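Local structure of light Chain (Clostridium botulinum, 6BVD) at residues E111-A116 and H228-V233; A116-G121 and H235-T240; V137-K142 and G190-V195; K289-Y294 and Y334-N339. The protein acts as the zinc endopeptidase light chain of the mosaic botulinum neurotoxin type HA and, as in related toxins, probably cleaves a SNARE protein of nerve terminals. One frame throughout, in Å; residues are numbered along the deposited sequence.

Contact 1. Residues E111-A116 and H228-V233. With ACT (acetate ion), chain F.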
loop_
_atom_site.group_PDB
_atom_site.type_symbol
_atom_site.label_atom_id
_atom_site.label_comp_id
_atom_site.label_asym_id
_atom_site.label_seq_id
_atom_site.Cartn_x
_atom_site.Cartn_y
_atom_site.Cartn_z
ATOM N N GLU A 111 5.264 14.226 9.815
ATOM C CA GLU A 111 4.718 15.594 10.037
ATOM C C GLU A 111 5.770 16.529 10.666
ATOM O O GLU A 111 5.870 17.725 10.320
ATOM C CB GLU A 111 3.460 15.561 10.929
ATOM C CG GLU A 111 2.225 14.967 10.270
ATOM C CD GLU A 111 1.156 14.496 11.265
ATOM O OE1 GLU A 111 1.218 14.866 12.462
ATOM O OE2 GLU A 111 0.244 13.743 10.843
ATOM N N GLU A 112 6.577 15.998 11.588
ATOM C CA GLU A 112 7.680 16.775 12.134
ATOM C C GLU A 112 8.717 17.111 11.090
ATOM O O GLU A 112 9.194 18.235 11.042
ATOM C CB GLU A 112 8.374 16.019 13.298
ATOM C CG GLU A 112 7.542 15.983 14.549
ATOM C CD GLU A 112 7.555 17.300 15.267
ATOM O OE1 GLU A 112 8.468 18.095 15.023
ATOM O OE2 GLU A 112 6.657 17.560 16.067
ATOM N N ILE A 113 9.099 16.137 10.281
ATOM C CA ILE A 113 10.084 16.364 9.223
ATOM C C ILE A 113 9.600 17.456 8.229
ATOM O O ILE A 113 10.403 18.187 7.630
ATOM C CB ILE A 113 10.390 15.064 8.486
ATOM C CG1 ILE A 113 11.125 14.080 9.429
ATOM C CG2 ILE A 113 11.287 15.333 7.319
ATOM C CD1 ILE A 113 12.467 14.618 9.949
ATOM N N LYS A 114 8.288 17.505 8.018
ATOM C CA LYS A 114 7.692 18.490 7.111
ATOM C C LYS A 114 7.657 19.867 7.732
ATOM O O LYS A 114 7.990 20.856 7.083
ATOM C CB LYS A 114 6.280 18.049 6.726
ATOM C CG LYS A 114 5.427 19.165 6.069
ATOM C CD LYS A 114 3.986 18.633 5.836
ATOM C CE LYS A 114 3.037 19.740 5.357
ATOM N NZ LYS A 114 1.637 19.206 5.151
ATOM N N ASN A 115 7.297 19.928 9.005
ATOM C CA ASN A 115 6.975 21.191 9.678
ATOM C C ASN A 115 8.107 21.882 10.449
ATOM O O ASN A 115 7.970 23.068 10.750
ATOM C CB ASN A 115 5.804 20.982 10.649
ATOM C CG ASN A 115 4.503 20.663 9.923
ATOM O OD1 ASN A 115 4.285 21.138 8.806
ATOM N ND2 ASN A 115 3.629 19.876 10.561
ATOM N N ALA A 116 9.184 21.169 10.785
ATOM C CA ALA A 116 10.262 21.797 11.596
ATOM C C ALA A 116 11.245 22.541 10.691
ATOM O O ALA A 116 12.428 22.225 10.640
ATOM C CB ALA A 116 11.021 20.778 12.443
ATOM N N HIS A 228 15.426 5.629 11.535
ATOM C CA HIS A 228 16.588 5.913 12.357
ATOM C C HIS A 228 17.322 7.158 11.796
ATOM O O HIS A 228 17.607 8.056 12.538
ATOM C CB HIS A 228 17.505 4.690 12.378
ATOM C CG HIS A 228 18.738 4.876 13.188
ATOM N ND1 HIS A 228 18.859 4.438 14.495
ATOM C CD2 HIS A 228 19.896 5.520 12.894
ATOM C CE1 HIS A 228 20.062 4.762 14.944
ATOM N NE2 HIS A 228 20.706 5.417 14.001
ATOM N N GLU A 229 17.541 7.219 10.477
ATOM C CA GLU A 229 18.188 8.404 9.881
ATOM C C GLU A 229 17.275 9.653 9.997
ATOM O O GLU A 229 17.743 10.751 10.237
ATOM C CB GLU A 229 18.559 8.138 8.405
ATOM C CG GLU A 229 19.635 7.077 8.266
ATOM C CD GLU A 229 20.837 7.293 9.216
ATOM O OE1 GLU A 229 21.507 8.357 9.131
ATOM O OE2 GLU A 229 21.161 6.393 10.033
ATOM N N LEU A 230 15.970 9.480 9.852
ATOM C CA LEU A 230 15.040 10.613 9.998
ATOM C C LEU A 230 15.037 11.181 11.412
ATOM O O LEU A 230 14.779 12.363 11.615
ATOM C CB LEU A 230 13.614 10.213 9.600
ATOM C CG LEU A 230 13.381 10.060 8.102
ATOM C CD1 LEU A 230 11.955 9.662 7.800
ATOM C CD2 LEU A 230 13.772 11.384 7.379
ATOM N N ILE A 231 15.363 10.359 12.406
ATOM C CA ILE A 231 15.459 10.879 13.752
ATOM C C ILE A 231 16.662 11.851 13.886
ATOM O O ILE A 231 16.538 12.897 14.532
ATOM C CB ILE A 231 15.543 9.731 14.760
ATOM C CG1 ILE A 231 14.214 8.985 14.757
ATOM C CG2 ILE A 231 15.909 10.265 16.127
ATOM C CD1 ILE A 231 14.280 7.613 15.501
ATOM N N HIS A 232 17.801 11.485 13.288
ATOM C CA HIS A 232 18.968 12.379 13.209
ATOM C C HIS A 232 18.617 13.702 12.465
ATOM O O HIS A 232 19.094 14.758 12.843
ATOM C CB HIS A 232 20.137 11.715 12.475
ATOM C CG HIS A 232 20.823 10.601 13.226
ATOM N ND1 HIS A 232 21.266 10.724 14.520
ATOM C CD2 HIS A 232 21.195 9.365 12.823
ATOM C CE1 HIS A 232 21.855 9.602 14.900
ATOM N NE2 HIS A 232 21.825 8.761 13.878
ATOM N N VAL A 233 17.868 13.606 11.372
ATOM C CA VAL A 233 17.427 14.799 10.609
ATOM C C VAL A 233 16.640 15.702 11.538
ATOM O O VAL A 233 16.882 16.889 11.656
ATOM C CB VAL A 233 16.536 14.381 9.424
ATOM C CG1 VAL A 233 15.801 15.610 8.722
ATOM C CG2 VAL A 233 17.294 13.545 8.467
HETATM C C ACT F . 22.183 13.574 16.387
HETATM O O ACT F . 22.219 14.552 17.167
HETATM O OXT ACT F . 21.115 12.943 16.225
HETATM C CH3 ACT F . 23.425 13.156 15.643
#
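With CG1 of Ile113 set opposite its carbonyl carbon (chi1 -67°) and CD1 folded round at the next bond, the long branch of this isoleucine swings out from helix 104-115 toward helix 222-237. Val233 meets it with CG1, the methyl that a chi1 of 169° places opposite the backbone N. The two side chains cross at about a right angle, and Ile113 CD1 lies 3.7 Å from Val233 CG1. Ile113 CD1 also sits 3.6 Å from Leu230 O, one turn earlier on the helix, while Leu230 CD2 approaches Ile113 CG1 more loosely at 4.3 Å. No hydrogen bond crosses between the segments: a single isoleucine fills the step between Leu230 and Val233 by apolar packing.

Residues 228-233 carry the HExxH motif of the zinc metalloproteases, His228-Glu229-Leu230-Ile231-His232. The two histidines bind the zinc ion together with Glu266. Ile113 packs on the side of the helix away from the metal. His232 uses its other ring nitrogen as well: ND1 donates to OXT of an acetate ion, probably from the crystallisation liquor, at 2.8 Å and almost straight (174°), with the oxygen in the ring plane at the edge. On its far flank Val233 also packs against Met193 and Val195 of strand 193-196, and Glu229 OE1 is hydrogen-bonded to Thr169 OG1.

Contact 2. Residues A116-G121 and H235-T240. With ACT (acetate ion), chain F.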
loop_
_atom_site.group_PDB
_atom_site.type_symbol
_atom_site.label_atom_id
_atom_site.label_comp_id
_atom_site.label_asym_id
_atom_site.label_seq_id
_atom_site.Cartn_x
_atom_site.Cartn_y
_atom_site.Cartn_z
ATOM N N ALA A 116 9.184 21.169 10.785
ATOM C CA ALA A 116 10.262 21.797 11.596
ATOM C C ALA A 116 11.245 22.541 10.691
ATOM O O ALA A 116 12.428 22.225 10.640
ATOM C CB ALA A 116 11.021 20.778 12.443
ATOM N N ILE A 117 10.766 23.560 10.013
ATOM C CA ILE A 117 11.651 24.290 9.101
ATOM C C ILE A 117 12.818 25.021 9.841
ATOM O O ILE A 117 12.678 25.488 10.969
ATOM C CB ILE A 117 10.845 25.290 8.299
ATOM C CG1 ILE A 117 10.350 26.390 9.220
ATOM C CG2 ILE A 117 9.646 24.592 7.555
ATOM C CD1 ILE A 117 9.886 27.629 8.449
ATOM N N PRO A 118 13.990 25.123 9.214
ATOM C CA PRO A 118 15.093 25.847 9.879
ATOM C C PRO A 118 14.798 27.329 10.178
ATOM O O PRO A 118 14.016 27.937 9.450
ATOM C CB PRO A 118 16.232 25.744 8.872
ATOM C CG PRO A 118 15.924 24.547 8.095
ATOM C CD PRO A 118 14.432 24.486 7.965
ATOM N N TYR A 119 15.367 27.882 11.245
ATOM C CA TYR A 119 15.264 29.317 11.513
ATOM C C TYR A 119 15.973 30.063 10.388
ATOM O O TYR A 119 17.015 29.606 9.929
ATOM C CB TYR A 119 15.882 29.693 12.863
ATOM C CG TYR A 119 15.674 31.157 13.245
ATOM C CD1 TYR A 119 14.507 31.562 13.865
ATOM C CD2 TYR A 119 16.601 32.146 12.882
ATOM C CE1 TYR A 119 14.288 32.892 14.199
ATOM C CE2 TYR A 119 16.369 33.478 13.190
ATOM C CZ TYR A 119 15.212 33.846 13.852
ATOM O OH TYR A 119 14.985 35.164 14.192
ATOM N N LEU A 120 15.399 31.193 9.962
ATOM C CA LEU A 120 16.004 32.031 8.894
ATOM C C LEU A 120 17.115 32.924 9.482
ATOM O O LEU A 120 16.987 34.153 9.619
ATOM C CB LEU A 120 14.917 32.864 8.167
ATOM C CG LEU A 120 13.846 32.033 7.428
ATOM C CD1 LEU A 120 12.756 32.933 6.735
ATOM C CD2 LEU A 120 14.416 31.024 6.421
ATOM N N GLY A 121 18.206 32.290 9.906
ATOM C CA GLY A 121 19.316 33.050 10.445
ATOM C C GLY A 121 20.197 32.117 11.238
ATOM O O GLY A 121 19.793 30.970 11.509
ATOM N N HIS A 235 16.697 15.952 14.776
ATOM C CA HIS A 235 17.527 16.647 15.722
ATOM C C HIS A 235 18.177 17.859 15.013
ATOM O O HIS A 235 18.275 18.935 15.581
ATOM C CB HIS A 235 18.616 15.717 16.323
ATOM C CG HIS A 235 18.037 14.529 17.066
ATOM N ND1 HIS A 235 18.710 13.329 17.198
ATOM C CD2 HIS A 235 16.884 14.394 17.746
ATOM C CE1 HIS A 235 17.969 12.487 17.907
ATOM N NE2 HIS A 235 16.851 13.101 18.254
ATOM N N GLY A 236 18.634 17.653 13.787
ATOM C CA GLY A 236 19.291 18.758 13.057
ATOM C C GLY A 236 18.322 19.930 12.754
ATOM O O GLY A 236 18.680 21.088 12.852
ATOM N N LEU A 237 17.096 19.601 12.390
ATOM C CA LEU A 237 16.075 20.612 12.073
ATOM C C LEU A 237 15.760 21.450 13.306
ATOM O O LEU A 237 15.514 22.658 13.218
ATOM C CB LEU A 237 14.790 19.954 11.519
ATOM C CG LEU A 237 14.905 19.368 10.110
ATOM C CD1 LEU A 237 13.621 18.711 9.653
ATOM C CD2 LEU A 237 15.292 20.490 9.073
ATOM N N TYR A 238 15.776 20.800 14.474
ATOM C CA TYR A 238 15.582 21.490 15.739
ATOM C C TYR A 238 16.891 22.081 16.312
ATOM O O TYR A 238 16.889 22.688 17.385
ATOM C CB TYR A 238 14.914 20.533 16.767
ATOM C CG TYR A 238 13.404 20.526 16.654
ATOM C CD1 TYR A 238 12.630 21.556 17.195
ATOM C CD2 TYR A 238 12.739 19.480 16.001
ATOM C CE1 TYR A 238 11.199 21.528 17.093
ATOM C CE2 TYR A 238 11.344 19.467 15.882
ATOM C CZ TYR A 238 10.579 20.478 16.442
ATOM O OH TYR A 238 9.190 20.402 16.321
ATOM N N GLY A 239 18.006 21.907 15.599
ATOM C CA GLY A 239 19.270 22.511 16.008
ATOM C C GLY A 239 19.866 21.863 17.281
ATOM O O GLY A 239 20.641 22.515 18.000
ATOM N N THR A 240 19.487 20.608 17.563
ATOM C CA THR A 240 20.004 19.870 18.746
ATOM C C THR A 240 21.028 18.817 18.346
ATOM O O THR A 240 21.462 18.003 19.178
ATOM C CB THR A 240 18.865 19.105 19.508
ATOM O OG1 THR A 240 18.446 18.013 18.710
ATOM C CG2 THR A 240 17.641 20.020 19.776
HETATM C C ACT F . 22.183 13.574 16.387
HETATM O O ACT F . 22.219 14.552 17.167
HETATM O OXT ACT F . 21.115 12.943 16.225
HETATM C CH3 ACT F . 23.425 13.156 15.643
#
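Ala116 aims its CB at the end of helix 222-237, where the side chains of Leu237 and Tyr238 receive it. Ala116 CB stands 4.0 Å from Leu237 CB and 3.7 Å from Tyr238 CE2, so the small methyl lies between the root of the leucine and the CE2 flank of the tyrosine ring. Tyr238 starts out from the helix in the other direction, and only the length of its side chain brings the ring back alongside the alanine; its hydroxyl carries on to Glu112 OE1, to which it is hydrogen-bonded.

Leu237 runs past the Ala116 carbonyl instead of pointing at it. Its CB lies 3.4 Å from Ala116 O, and with CG opposite the carbonyl carbon (chi1 -71°) the branch beyond stays beside that same oxygen. One methyl, Leu237 CD2, then reaches the Pro118 ring at CG, 4.2 Å away. None of these meetings is a hydrogen bond. The backbone carbonyls find partners in helix 313-323: Lys323 NZ is hydrogen-bonded to both Ile117 O and Leu237 O, which ties the two segments together, and Pro118 O takes the Tyr320 hydroxyl.

His235 points elsewhere, stacked with Tyr349, and its ND1 donates in the ring plane to OXT of the acetate at 2.6 Å.

The helix stops here in a Schellman motif: Gly239 takes a positive phi (70°), Gly239 N bonds back to Gly236 O and Thr240 N to His235 O, and the loop after helix 104-115 lies against this C-terminal end.

Contact 3. Residues V137-K142 and G190-V195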
loop_
_atom_site.group_PDB
_atom_site.type_symbol
_atom_site.label_atom_id
_atom_site.label_comp_id
_atom_site.label_asym_id
_atom_site.label_seq_id
_atom_site.Cartn_x
_atom_site.Cartn_y
_atom_site.Cartn_z
ATOM N N VAL A 137 19.608 27.399 4.226
ATOM C CA VAL A 137 18.154 27.529 4.265
ATOM C C VAL A 137 17.486 27.519 2.862
ATOM O O VAL A 137 16.327 27.185 2.747
ATOM C CB VAL A 137 17.721 28.823 5.013
ATOM C CG1 VAL A 137 18.035 28.700 6.489
ATOM C CG2 VAL A 137 18.388 30.107 4.393
ATOM N N SER A 138 18.217 27.825 1.792
ATOM C CA SER A 138 17.596 27.751 0.478
ATOM C C SER A 138 18.586 27.311 -0.595
ATOM O O SER A 138 19.793 27.240 -0.358
ATOM C CB SER A 138 16.959 29.114 0.140
ATOM O OG SER A 138 17.974 30.067 -0.029
ATOM N N PHE A 139 18.067 26.937 -1.764
ATOM C CA PHE A 139 18.905 26.539 -2.901
ATOM C C PHE A 139 18.285 26.965 -4.226
ATOM O O PHE A 139 17.060 27.156 -4.316
ATOM C CB PHE A 139 19.151 25.021 -2.915
ATOM C CG PHE A 139 17.903 24.197 -2.654
ATOM C CD1 PHE A 139 17.019 23.892 -3.681
ATOM C CD2 PHE A 139 17.630 23.718 -1.367
ATOM C CE1 PHE A 139 15.858 23.134 -3.463
ATOM C CE2 PHE A 139 16.465 22.956 -1.120
ATOM C CZ PHE A 139 15.567 22.673 -2.179
ATOM N N ASN A 140 19.124 27.100 -5.253
ATOM C CA ASN A 140 18.605 27.321 -6.611
ATOM C C ASN A 140 17.911 26.107 -7.218
ATOM O O ASN A 140 18.393 24.976 -7.107
ATOM C CB ASN A 140 19.725 27.766 -7.566
ATOM C CG ASN A 140 20.098 29.221 -7.385
ATOM O OD1 ASN A 140 19.584 29.875 -6.484
ATOM N ND2 ASN A 140 20.962 29.743 -8.255
ATOM N N VAL A 141 16.786 26.342 -7.896
ATOM C CA VAL A 141 16.165 25.293 -8.699
ATOM C C VAL A 141 15.887 25.815 -10.115
ATOM O O VAL A 141 15.634 27.009 -10.317
ATOM C CB VAL A 141 14.841 24.739 -8.095
ATOM C CG1 VAL A 141 14.997 24.439 -6.604
ATOM C CG2 VAL A 141 13.673 25.655 -8.336
ATOM N N LYS A 142 15.994 24.929 -11.091
ATOM C CA LYS A 142 15.780 25.306 -12.482
ATOM C C LYS A 142 14.443 24.735 -12.977
ATOM O O LYS A 142 14.201 23.515 -12.924
ATOM C CB LYS A 142 16.966 24.848 -13.335
ATOM C CG LYS A 142 16.896 25.252 -14.807
ATOM C CD LYS A 142 18.035 24.624 -15.593
ATOM C CE LYS A 142 19.384 25.249 -15.222
ATOM N NZ LYS A 142 20.520 24.523 -15.888
ATOM N N GLY A 190 18.883 25.119 13.297
ATOM C CA GLY A 190 18.602 24.059 12.356
ATOM C C GLY A 190 19.158 24.424 10.993
ATOM O O GLY A 190 19.605 25.554 10.770
ATOM N N SER A 191 19.167 23.479 10.069
ATOM C CA SER A 191 19.586 23.799 8.690
ATOM C C SER A 191 18.996 22.755 7.801
ATOM O O SER A 191 18.454 21.748 8.310
ATOM C CB SER A 191 21.123 23.819 8.541
ATOM O OG SER A 191 21.656 22.506 8.558
ATOM N N ILE A 192 19.087 22.966 6.487
ATOM C CA ILE A 192 18.832 21.908 5.540
ATOM C C ILE A 192 19.646 20.688 5.951
ATOM O O ILE A 192 20.824 20.822 6.295
ATOM C CB ILE A 192 19.207 22.325 4.116
ATOM C CG1 ILE A 192 18.222 23.382 3.588
ATOM C CG2 ILE A 192 19.053 21.167 3.183
ATOM C CD1 ILE A 192 18.782 24.105 2.303
ATOM N N MET A 193 19.031 19.497 5.914
ATOM C CA MET A 193 19.748 18.281 6.288
ATOM C C MET A 193 20.005 17.458 5.051
ATOM O O MET A 193 19.377 17.664 4.027
ATOM C CB MET A 193 18.974 17.488 7.377
ATOM C CG MET A 193 18.799 18.316 8.679
ATOM S SD MET A 193 20.388 18.793 9.509
ATOM C CE MET A 193 21.014 17.181 10.079
ATOM N N THR A 194 21.024 16.607 5.129
ATOM C CA THR A 194 21.414 15.679 4.081
ATOM C C THR A 194 21.357 14.251 4.634
ATOM O O THR A 194 21.895 14.006 5.741
ATOM C CB THR A 194 22.868 15.924 3.591
ATOM O OG1 THR A 194 23.084 17.320 3.360
ATOM C CG2 THR A 194 23.178 15.142 2.327
ATOM N N VAL A 195 20.784 13.319 3.867
ATOM C CA VAL A 195 20.933 11.875 4.167
ATOM C C VAL A 195 21.517 11.089 2.983
ATOM O O VAL A 195 21.136 11.297 1.858
ATOM C CB VAL A 195 19.587 11.230 4.566
ATOM C CG1 VAL A 195 19.720 9.695 4.640
ATOM C CG2 VAL A 195 19.122 11.793 5.900
#
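Ile192 CD1 carries nearly all of the close packing against residues 137-139. CG1 is set opposite the carbonyl carbon (chi1 -70°) and CD1 continues almost fully extended, so the methyl is pushed against the start of the other segment. There it rests 3.7 Å from Val137 C and 3.8 Å from Ser138 N, over backbone atoms, since the side chains of Val137 and Ser138 turn away. Phe139 closes the third side: its CD2 is 3.9 Å from Ile192 CD1, and the methyl comes in at the ring edge, near the ring plane, not over a face. Beside the packed methyl, buried Ser191 OG donates to Ile192 O at 2.9 Å from above the carbonyl plane, and Ser138 OG, also buried, is hydrogen-bonded to Thr132 O.

Beyond Phe139 the segments part company. Asn140 and Lys142 are partly exposed, and Lys142 makes a cation-pi contact with Tyr35.

Strands 138-142 and 193-196 belong to the same mixed sheet without being neighbours in it: the first runs between 148-152 and 21-24, the second between 155-158 and 168-171, where its Met193 and Val195 pack on helix 222-237.

Contact 4. Residues K289-Y294 and Y334-N339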
loop_
_atom_site.group_PDB
_atom_site.type_symbol
_atom_site.label_atom_id
_atom_site.label_comp_id
_atom_site.label_asym_id
_atom_site.label_seq_id
_atom_site.Cartn_x
_atom_site.Cartn_y
_atom_site.Cartn_z
ATOM N N LYS A 289 22.208 23.026 27.233
ATOM C CA LYS A 289 22.722 23.655 26.015
ATOM C C LYS A 289 21.552 24.060 25.105
ATOM O O LYS A 289 21.511 25.196 24.606
ATOM C CB LYS A 289 23.662 22.720 25.264
ATOM C CG LYS A 289 24.158 23.283 23.930
ATOM C CD LYS A 289 24.955 22.242 23.153
ATOM C CE LYS A 289 24.116 20.930 22.970
ATOM N NZ LYS A 289 23.064 20.922 21.854
ATOM N N VAL A 290 20.600 23.144 24.909
ATOM C CA VAL A 290 19.463 23.426 24.015
ATOM C C VAL A 290 18.628 24.571 24.573
ATOM O O VAL A 290 18.186 25.445 23.818
ATOM C CB VAL A 290 18.542 22.183 23.764
ATOM C CG1 VAL A 290 17.324 22.565 22.862
ATOM C CG2 VAL A 290 19.326 21.038 23.128
ATOM N N LEU A 291 18.433 24.579 25.888
ATOM C CA LEU A 291 17.670 25.616 26.556
ATOM C C LEU A 291 18.313 26.991 26.387
ATOM O O LEU A 291 17.631 27.980 26.115
ATOM C CB LEU A 291 17.523 25.295 28.050
ATOM C CG LEU A 291 16.915 26.388 28.928
ATOM C CD1 LEU A 291 15.482 26.705 28.457
ATOM C CD2 LEU A 291 16.937 26.011 30.401
ATOM N N SER A 292 19.630 27.040 26.555
ATOM C CA SER A 292 20.355 28.260 26.320
ATOM C C SER A 292 20.233 28.733 24.840
ATOM O O SER A 292 20.013 29.927 24.580
ATOM C CB SER A 292 21.816 28.045 26.719
ATOM O OG SER A 292 22.594 29.157 26.377
ATOM N N ASP A 293 20.328 27.816 23.885
ATOM C CA ASP A 293 20.201 28.180 22.458
ATOM C C ASP A 293 18.786 28.673 22.124
ATOM O O ASP A 293 18.620 29.624 21.354
ATOM C CB ASP A 293 20.536 27.003 21.554
ATOM C CG ASP A 293 22.027 26.663 21.549
ATOM O OD1 ASP A 293 22.827 27.535 21.885
ATOM O OD2 ASP A 293 22.382 25.539 21.142
ATOM N N TYR A 294 17.766 28.026 22.683
ATOM C CA TYR A 294 16.390 28.478 22.404
ATOM C C TYR A 294 16.087 29.824 23.043
ATOM O O TYR A 294 15.331 30.595 22.450
ATOM C CB TYR A 294 15.337 27.454 22.848
ATOM C CG TYR A 294 15.242 26.244 21.958
ATOM C CD1 TYR A 294 16.140 26.056 20.911
ATOM C CD2 TYR A 294 14.258 25.286 22.163
ATOM C CE1 TYR A 294 16.057 24.972 20.110
ATOM C CE2 TYR A 294 14.170 24.183 21.349
ATOM C CZ TYR A 294 15.085 24.032 20.325
ATOM O OH TYR A 294 14.998 22.936 19.504
ATOM N N TYR A 334 8.389 37.633 22.862
ATOM C CA TYR A 334 8.633 36.196 22.930
ATOM C C TYR A 334 9.604 35.843 24.060
ATOM O O TYR A 334 10.562 36.573 24.321
ATOM C CB TYR A 334 9.170 35.657 21.588
ATOM C CG TYR A 334 8.227 35.882 20.415
ATOM C CD1 TYR A 334 7.086 35.105 20.249
ATOM C CD2 TYR A 334 8.502 36.852 19.454
ATOM C CE1 TYR A 334 6.209 35.308 19.178
ATOM C CE2 TYR A 334 7.625 37.069 18.369
ATOM C CZ TYR A 334 6.490 36.293 18.239
ATOM O OH TYR A 334 5.619 36.506 17.172
ATOM N N SER A 335 9.373 34.715 24.720
ATOM C CA SER A 335 10.357 34.242 25.699
ATOM C C SER A 335 10.240 32.734 25.871
ATOM O O SER A 335 9.286 32.139 25.390
ATOM C CB SER A 335 10.161 34.931 27.041
ATOM O OG SER A 335 8.928 34.546 27.631
ATOM N N VAL A 336 11.183 32.117 26.578
ATOM C CA VAL A 336 11.060 30.687 26.851
ATOM C C VAL A 336 10.234 30.452 28.120
ATOM O O VAL A 336 10.490 31.048 29.170
ATOM C CB VAL A 336 12.440 30.009 26.955
ATOM C CG1 VAL A 336 12.323 28.571 27.513
ATOM C CG2 VAL A 336 13.122 30.010 25.593
ATOM N N ASP A 337 9.185 29.641 27.982
ATOM C CA ASP A 337 8.424 29.096 29.109
ATOM C C ASP A 337 9.027 27.737 29.497
ATOM O O ASP A 337 9.082 26.835 28.654
ATOM C CB ASP A 337 6.944 28.956 28.733
ATOM C CG ASP A 337 6.127 28.233 29.795
ATOM O OD1 ASP A 337 6.331 27.021 29.999
ATOM O OD2 ASP A 337 5.258 28.871 30.412
ATOM N N LEU A 338 9.494 27.594 30.738
ATOM C CA LEU A 338 10.255 26.399 31.113
ATOM C C LEU A 338 9.447 25.106 31.007
ATOM O O LEU A 338 9.984 24.063 30.649
ATOM C CB LEU A 338 10.813 26.540 32.532
ATOM C CG LEU A 338 11.964 27.537 32.682
ATOM C CD1 LEU A 338 12.577 27.477 34.084
ATOM C CD2 LEU A 338 13.040 27.308 31.630
ATOM N N ASN A 339 8.151 25.183 31.271
ATOM C CA ASN A 339 7.296 24.000 31.213
ATOM C C ASN A 339 7.048 23.576 29.760
ATOM O O ASN A 339 7.066 22.381 29.437
ATOM C CB ASN A 339 5.973 24.267 31.922
ATOM C CG ASN A 339 6.129 24.327 33.421
ATOM O OD1 ASN A 339 6.936 23.602 34.002
ATOM N ND2 ASN A 339 5.365 25.209 34.058
#
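Val336 and Leu291 make the central meeting between this segment and helix 280-301, and the chain reaches it from a short strand. Tyr334 is held through its N by Asn302 OD1, and Ser335 pairs through its backbone with Ala327 in the small hairpin formed with strand 327-328.

At Val336 the chain turns its side chain to the helix and uses both methyls. CG1, opposite the backbone N at a chi1 of 169°, lies 3.8 Å from Leu291 CD1, the two side chains meeting at a slant. Val336 CG2 goes to the backbone of Tyr294, 3.9 Å from Tyr294 O, and stands 4.4 Å from Tyr294 CB. The ring of Tyr294 leads off elsewhere, with Val290 CG1 over one face, and its hydroxyl is hydrogen-bonded to Tyr238 O.

Asp337 turns away from helix 280-301 and serves its own chain. Its OD1 lies 2.9 Å from Asn339 N, a weak bond because it is sharply bent (117°).

Leu338 comes back toward helix 280-301: Leu338 CD2 lies 4.0 Å from Leu291 CD1, the two side chains crossing at about a right angle. Leu291 CD1 therefore touches Val336 and Leu338 together, on the side open to solvent, where Leu338 is exposed. Asn339 continues into helix 338-348, whose Phe341 also packs on Leu291.

Where the strand gives way to the helix, Asp337 is the N-cap residue of helix 338-348, its OD1 accepting from Lys340 N and, weakly, from Asn339 N.

Helix 222-237 links the first three contacts: contacts 1 and 2 use successive parts of it, share Ala116 and lie 10 Å apart between centres, and strand 193-196 of contact 3 packs on it. Along the chain, contacts 1 and 2 have alternating segments, and both segments of contact 3 fall between theirs. In space the zinc-binding helix has helix 104-115 on one side and strand 193-196 of the large mixed sheet on an adjoining one. Contact 4 follows later in sequence and lies farther out, about 21 Å from contact 1 between centres. It touches contact 2, about 14 Å away between centres, through helix 280-301, which joins the outer helices to the end of the zinc-binding helix.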